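Local coordinates for gentamicin resistance protein (Enterococcus gallinarum, PDB 6CTZ), which probably confers aminoglycoside resistance by transferring a nucleotide phosphate to the 2''-hydroxyl of antibiotics such as kanamycin, at residues 145-159 against 261-274. The protein carries 2 engineered substitutions. Numbering follows the deposited sequence.
With KAN (kanamycin a), chain E.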
# COMPACT_ATOMS: atom_id res chain seq x y z
N ILE A 145 13.91 -6.19 -6.88
CA ILE A 145 14.67 -4.97 -7.15
C ILE A 145 15.69 -5.20 -8.26
O ILE A 145 15.97 -4.30 -9.06
CB ILE A 145 15.28 -4.44 -5.84
CG1 ILE A 145 14.15 -3.94 -4.93
CG2 ILE A 145 16.33 -3.36 -6.10
CD1 ILE A 145 14.53 -3.78 -3.46
N LEU A 146 16.24 -6.42 -8.35
CA LEU A 146 17.11 -6.75 -9.47
C LEU A 146 16.37 -6.61 -10.80
O LEU A 146 16.87 -5.99 -11.74
CB LEU A 146 17.66 -8.16 -9.30
CG LEU A 146 18.53 -8.69 -10.44
CD1 LEU A 146 19.78 -7.84 -10.59
CD2 LEU A 146 18.90 -10.15 -10.19
N LEU A 147 15.16 -7.19 -10.88
CA LEU A 147 14.36 -7.06 -12.09
C LEU A 147 14.03 -5.60 -12.38
O LEU A 147 14.04 -5.17 -13.54
CB LEU A 147 13.08 -7.87 -11.96
CG LEU A 147 13.28 -9.39 -11.88
CD1 LEU A 147 11.96 -10.09 -11.60
CD2 LEU A 147 13.89 -9.89 -13.18
N LEU A 148 13.74 -4.82 -11.33
CA LEU A 148 13.48 -3.40 -11.52
C LEU A 148 14.69 -2.69 -12.12
O LEU A 148 14.54 -1.89 -13.04
CB LEU A 148 13.09 -2.76 -10.19
CG LEU A 148 12.75 -1.27 -10.23
CD1 LEU A 148 11.48 -1.05 -11.04
CD2 LEU A 148 12.58 -0.72 -8.83
N SER A 149 15.89 -2.98 -11.62
CA SER A 149 17.07 -2.30 -12.13
C SER A 149 17.29 -2.58 -13.61
O SER A 149 17.80 -1.72 -14.34
CB SER A 149 18.31 -2.68 -11.31
OG SER A 149 18.72 -4.00 -11.60
N GLU A 150 16.91 -3.77 -14.08
CA GLU A 150 17.01 -4.07 -15.50
C GLU A 150 16.00 -3.26 -16.31
O GLU A 150 16.30 -2.79 -17.41
CB GLU A 150 16.83 -5.57 -15.74
CG GLU A 150 17.86 -6.43 -15.01
CD GLU A 150 17.55 -7.91 -15.09
OE1 GLU A 150 16.56 -8.28 -15.76
OE2 GLU A 150 18.29 -8.71 -14.49
N ALA A 151 14.79 -3.10 -15.80
CA ALA A 151 13.79 -2.34 -16.49
C ALA A 151 14.14 -0.88 -16.57
O ALA A 151 13.82 -0.22 -17.51
CB ALA A 151 12.44 -2.52 -15.82
N VAL A 152 14.80 -0.37 -15.56
CA VAL A 152 15.16 1.01 -15.51
C VAL A 152 16.23 1.31 -16.57
O VAL A 152 16.20 2.31 -17.22
CB VAL A 152 15.56 1.40 -14.07
CG1 VAL A 152 15.87 2.87 -13.92
CG2 VAL A 152 14.41 1.10 -13.19
N GLU A 153 17.14 0.38 -16.73
CA GLU A 153 18.21 0.53 -17.68
C GLU A 153 17.68 0.68 -19.08
O GLU A 153 18.10 1.47 -19.83
CB GLU A 153 19.05 -0.70 -17.64
CG GLU A 153 20.18 -0.65 -18.64
CD GLU A 153 21.55 -0.72 -17.99
OE1 GLU A 153 21.77 -1.51 -17.07
OE2 GLU A 153 22.41 0.03 -18.40
N ASP A 154 16.71 -0.15 -19.37
CA ASP A 154 16.05 -0.22 -20.64
C ASP A 154 15.04 0.88 -20.97
O ASP A 154 15.03 1.45 -22.04
CB ASP A 154 15.26 -1.51 -20.57
CG ASP A 154 14.70 -1.87 -21.83
OD1 ASP A 154 15.44 -1.79 -22.78
OD2 ASP A 154 13.51 -2.24 -21.90
N GLN A 155 14.17 1.18 -20.02
CA GLN A 155 13.07 2.09 -20.28
C GLN A 155 13.25 3.48 -19.70
O GLN A 155 12.65 4.43 -20.21
CB GLN A 155 11.77 1.50 -19.72
CG GLN A 155 11.52 0.06 -20.13
CD GLN A 155 10.21 -0.47 -19.60
OE1 GLN A 155 9.17 0.17 -19.76
NE2 GLN A 155 10.26 -1.62 -18.94
N VAL A 156 14.05 3.63 -18.65
CA VAL A 156 14.14 4.87 -17.91
C VAL A 156 15.43 5.62 -18.20
O VAL A 156 15.42 6.83 -18.43
CB VAL A 156 13.94 4.64 -16.40
CG1 VAL A 156 14.26 5.90 -15.62
CG2 VAL A 156 12.51 4.17 -16.11
N PHE A 157 16.55 4.91 -18.19
CA PHE A 157 17.84 5.57 -18.42
C PHE A 157 17.89 6.49 -19.64
O PHE A 157 18.37 7.57 -19.54
CB PHE A 157 19.01 4.60 -18.43
CG PHE A 157 19.41 4.09 -17.07
CD1 PHE A 157 18.76 4.50 -15.94
CD2 PHE A 157 20.41 3.17 -16.95
CE1 PHE A 157 19.14 4.03 -14.71
CE2 PHE A 157 20.79 2.70 -15.73
CZ PHE A 157 20.16 3.13 -14.61
N PRO A 158 17.34 6.07 -20.80
CA PRO A 158 17.39 6.98 -21.96
C PRO A 158 16.79 8.34 -21.70
O PRO A 158 17.19 9.32 -22.35
CB PRO A 158 16.61 6.21 -23.03
CG PRO A 158 16.81 4.79 -22.68
CD PRO A 158 16.82 4.74 -21.17
N LEU A 159 15.84 8.44 -20.77
CA LEU A 159 15.16 9.71 -20.51
C LEU A 159 15.94 10.62 -19.57
O LEU A 159 15.52 11.76 -19.35
CB LEU A 159 13.78 9.45 -19.91
CG LEU A 159 12.93 8.30 -20.47
CD1 LEU A 159 11.58 8.24 -19.77
CD2 LEU A 159 12.74 8.41 -21.97
N PHE A 261 14.29 2.02 -0.66
CA PHE A 261 12.97 1.61 -1.15
C PHE A 261 12.20 2.80 -1.72
O PHE A 261 11.48 2.65 -2.71
CB PHE A 261 12.14 0.98 -0.03
CG PHE A 261 12.67 -0.34 0.48
CD1 PHE A 261 13.48 -1.15 -0.29
CD2 PHE A 261 12.32 -0.77 1.76
CE1 PHE A 261 13.94 -2.36 0.20
CE2 PHE A 261 12.78 -1.97 2.25
CZ PHE A 261 13.59 -2.77 1.47
N VAL A 262 12.31 3.98 -1.10
CA VAL A 262 11.62 5.15 -1.62
C VAL A 262 12.14 5.51 -3.01
O VAL A 262 11.35 5.83 -3.90
CB VAL A 262 11.70 6.34 -0.64
CG1 VAL A 262 11.16 7.61 -1.28
CG2 VAL A 262 10.93 6.04 0.63
N THR A 263 13.46 5.49 -3.20
CA THR A 263 14.02 5.70 -4.54
C THR A 263 13.42 4.72 -5.53
O THR A 263 12.99 5.10 -6.63
CB THR A 263 15.55 5.56 -4.52
OG1 THR A 263 16.12 6.52 -3.61
CG2 THR A 263 16.13 5.77 -5.94
N PHE A 264 13.39 3.43 -5.17
CA PHE A 264 12.88 2.43 -6.09
C PHE A 264 11.40 2.64 -6.36
O PHE A 264 10.93 2.40 -7.48
CB PHE A 264 13.16 1.03 -5.56
CG PHE A 264 14.62 0.79 -5.22
CD1 PHE A 264 15.63 1.47 -5.89
CD2 PHE A 264 14.97 -0.10 -4.21
CE1 PHE A 264 16.97 1.26 -5.56
CE2 PHE A 264 16.30 -0.30 -3.87
CZ PHE A 264 17.29 0.37 -4.55
N ASP A 265 10.65 3.13 -5.36
CA ASP A 265 9.25 3.47 -5.59
C ASP A 265 9.10 4.57 -6.63
O ASP A 265 8.21 4.52 -7.48
CB ASP A 265 8.58 3.87 -4.28
CG ASP A 265 7.12 4.23 -4.47
OD1 ASP A 265 6.34 3.36 -4.89
OD2 ASP A 265 6.75 5.39 -4.21
N GLN A 266 9.97 5.58 -6.60
CA GLN A 266 9.92 6.65 -7.57
C GLN A 266 10.18 6.10 -8.97
O GLN A 266 9.53 6.48 -9.88
CB GLN A 266 10.84 7.80 -7.20
CG GLN A 266 10.57 8.48 -5.89
CD GLN A 266 9.13 8.88 -5.66
OE1 GLN A 266 8.25 8.10 -5.78
NE2 GLN A 266 8.91 10.05 -5.31
N VAL A 267 11.11 5.18 -9.13
CA VAL A 267 11.38 4.53 -10.40
C VAL A 267 10.14 3.77 -10.84
O VAL A 267 9.75 3.86 -11.97
CB VAL A 267 12.55 3.53 -10.26
CG1 VAL A 267 12.66 2.58 -11.42
CG2 VAL A 267 13.81 4.28 -10.07
N SER A 268 9.53 3.03 -9.95
CA SER A 268 8.36 2.27 -10.24
C SER A 268 7.21 3.15 -10.70
O SER A 268 6.50 2.79 -11.58
CB SER A 268 7.90 1.49 -9.03
OG SER A 268 8.73 0.42 -8.76
N TYR A 269 7.06 4.29 -10.07
CA TYR A 269 6.01 5.23 -10.44
C TYR A 269 6.21 5.74 -11.86
O TYR A 269 5.26 5.82 -12.64
CB TYR A 269 6.02 6.39 -9.44
CG TYR A 269 4.89 7.38 -9.62
CD1 TYR A 269 3.57 7.02 -9.34
CD2 TYR A 269 5.14 8.67 -10.04
CE1 TYR A 269 2.54 7.92 -9.50
CE2 TYR A 269 4.11 9.59 -10.20
CZ TYR A 269 2.81 9.21 -9.92
OH TYR A 269 1.79 10.12 -10.08
N LEU A 270 7.45 6.08 -12.21
CA LEU A 270 7.75 6.49 -13.58
C LEU A 270 7.47 5.36 -14.57
O LEU A 270 6.91 5.59 -15.64
CB LEU A 270 9.20 6.96 -13.68
CG LEU A 270 9.68 7.31 -15.09
CD1 LEU A 270 8.77 8.36 -15.71
CD2 LEU A 270 11.10 7.80 -15.02
N LEU A 271 7.85 4.12 -14.22
CA LEU A 271 7.61 3.00 -15.12
C LEU A 271 6.12 2.81 -15.39
O LEU A 271 5.72 2.44 -16.50
CB LEU A 271 8.23 1.73 -14.55
CG LEU A 271 9.72 1.57 -14.82
CD1 LEU A 271 10.26 0.41 -14.02
CD2 LEU A 271 9.96 1.35 -16.31
N GLU A 272 5.28 3.04 -14.38
CA GLU A 272 3.84 2.97 -14.59
C GLU A 272 3.37 4.03 -15.57
O GLU A 272 2.50 3.77 -16.41
CB GLU A 272 3.10 3.11 -13.25
CG GLU A 272 3.29 1.94 -12.30
CD GLU A 272 2.40 0.76 -12.64
OE1 GLU A 272 2.63 -0.33 -12.06
OE2 GLU A 272 1.48 0.91 -13.47
N GLY A 273 3.93 5.24 -15.48
CA GLY A 273 3.58 6.27 -16.44
C GLY A 273 4.04 5.94 -17.84
O GLY A 273 3.34 6.22 -18.82
N LEU A 274 5.22 5.34 -17.97
CA LEU A 274 5.70 4.91 -19.28
C LEU A 274 4.81 3.82 -19.86
O LEU A 274 4.50 3.83 -21.05
CB LEU A 274 7.15 4.43 -19.16
CG LEU A 274 8.19 5.52 -18.93
CD1 LEU A 274 9.50 4.92 -18.44
CD2 LEU A 274 8.41 6.32 -20.20
C1 KAN E . 3.32 8.14 -5.91
C2 KAN E . 4.70 8.78 -6.05
C3 KAN E . 4.76 10.05 -5.23
C4 KAN E . 3.67 10.97 -5.74
C5 KAN E . 2.30 10.32 -5.64
C6 KAN E . 1.21 11.20 -6.24
C7 KAN E . 1.08 4.62 -2.65
C8 KAN E . 1.02 4.60 -4.17
C9 KAN E . 2.11 5.50 -4.75
C10 KAN E . 2.02 6.93 -4.21
C11 KAN E . 2.01 6.92 -2.68
C12 KAN E . 0.90 6.04 -2.13
C13 KAN E . 0.73 2.86 -5.84
C14 KAN E . 0.20 1.44 -5.83
C15 KAN E . 1.33 0.49 -5.41
C16 KAN E . 2.51 0.67 -6.35
C17 KAN E . 2.92 2.13 -6.40
C18 KAN E . 4.02 2.32 -7.44
N1 KAN E . -0.05 10.49 -6.15
N2 KAN E . 1.85 8.27 -2.15
N3 KAN E . 0.05 3.73 -2.11
N4 KAN E . 0.91 -0.91 -5.40
O5 KAN E . 2.25 9.03 -6.27
O6 KAN E . 5.68 7.84 -5.58
O7 KAN E . 6.04 10.68 -5.36
O8 KAN E . 3.69 12.18 -4.97
O9 KAN E . 3.17 7.69 -4.56
O10 KAN E . 1.98 5.55 -6.18
O11 KAN E . 1.21 3.23 -4.55
O12 KAN E . 1.81 2.93 -6.77
O13 KAN E . -0.92 1.39 -4.93
O14 KAN E . 3.65 -0.09 -5.92
O15 KAN E . 4.40 3.70 -7.47
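Knobs-into-holes packing joins helix 141-155 to helix 251-276 in the helical part of this aminoglycoside phosphotransferase, behind the kanamycin pocket. Leu148 and Leu271 are reciprocal knobs: Leu148 enters a hole formed by Phe264, Val267, Ser268 and Leu271, while Leu271 settles among Leu148, Ala151, Val152 and Gln155. Leu148 CD1 and Leu271 CD1 meet at 3.5 Å. With CG anti to the backbone N (chi1 -179°), Leu148 spreads its branches along the partner helix, CD1 to Val267 and Leu271, CD2 to Phe264 CB at 3.8 Å. Near the start of the interface, Ile145 CG2 makes a CH-pi contact over one face of the Phe264 ring, 4.1 Å from its centroid and displaced toward the rim; Phe264 also stacks with Phe172 of helix 162-176. Farther along, Val156 divides its methyls, CG1 reaching Leu270 CD2 tip to tip at 3.7 Å and CG2 lying against Leu271 and Leu274.

The axes of the segments 145-155 and 261-274 cross at 51°, and the contact is largely apolar, with no hydrogen bond between the segments. Helix 251-276 turns other residues to the antibiotic: the Tyr269 ring lies with one face against a kanamycin sugar, whose C2 sits over the ring centre. Beside it, a bend at chi2 turns the amide of Gln266 to the sugar, where NE2 donates to kanamycin O7 at 2.9 Å, with an N-H...O angle of 161°.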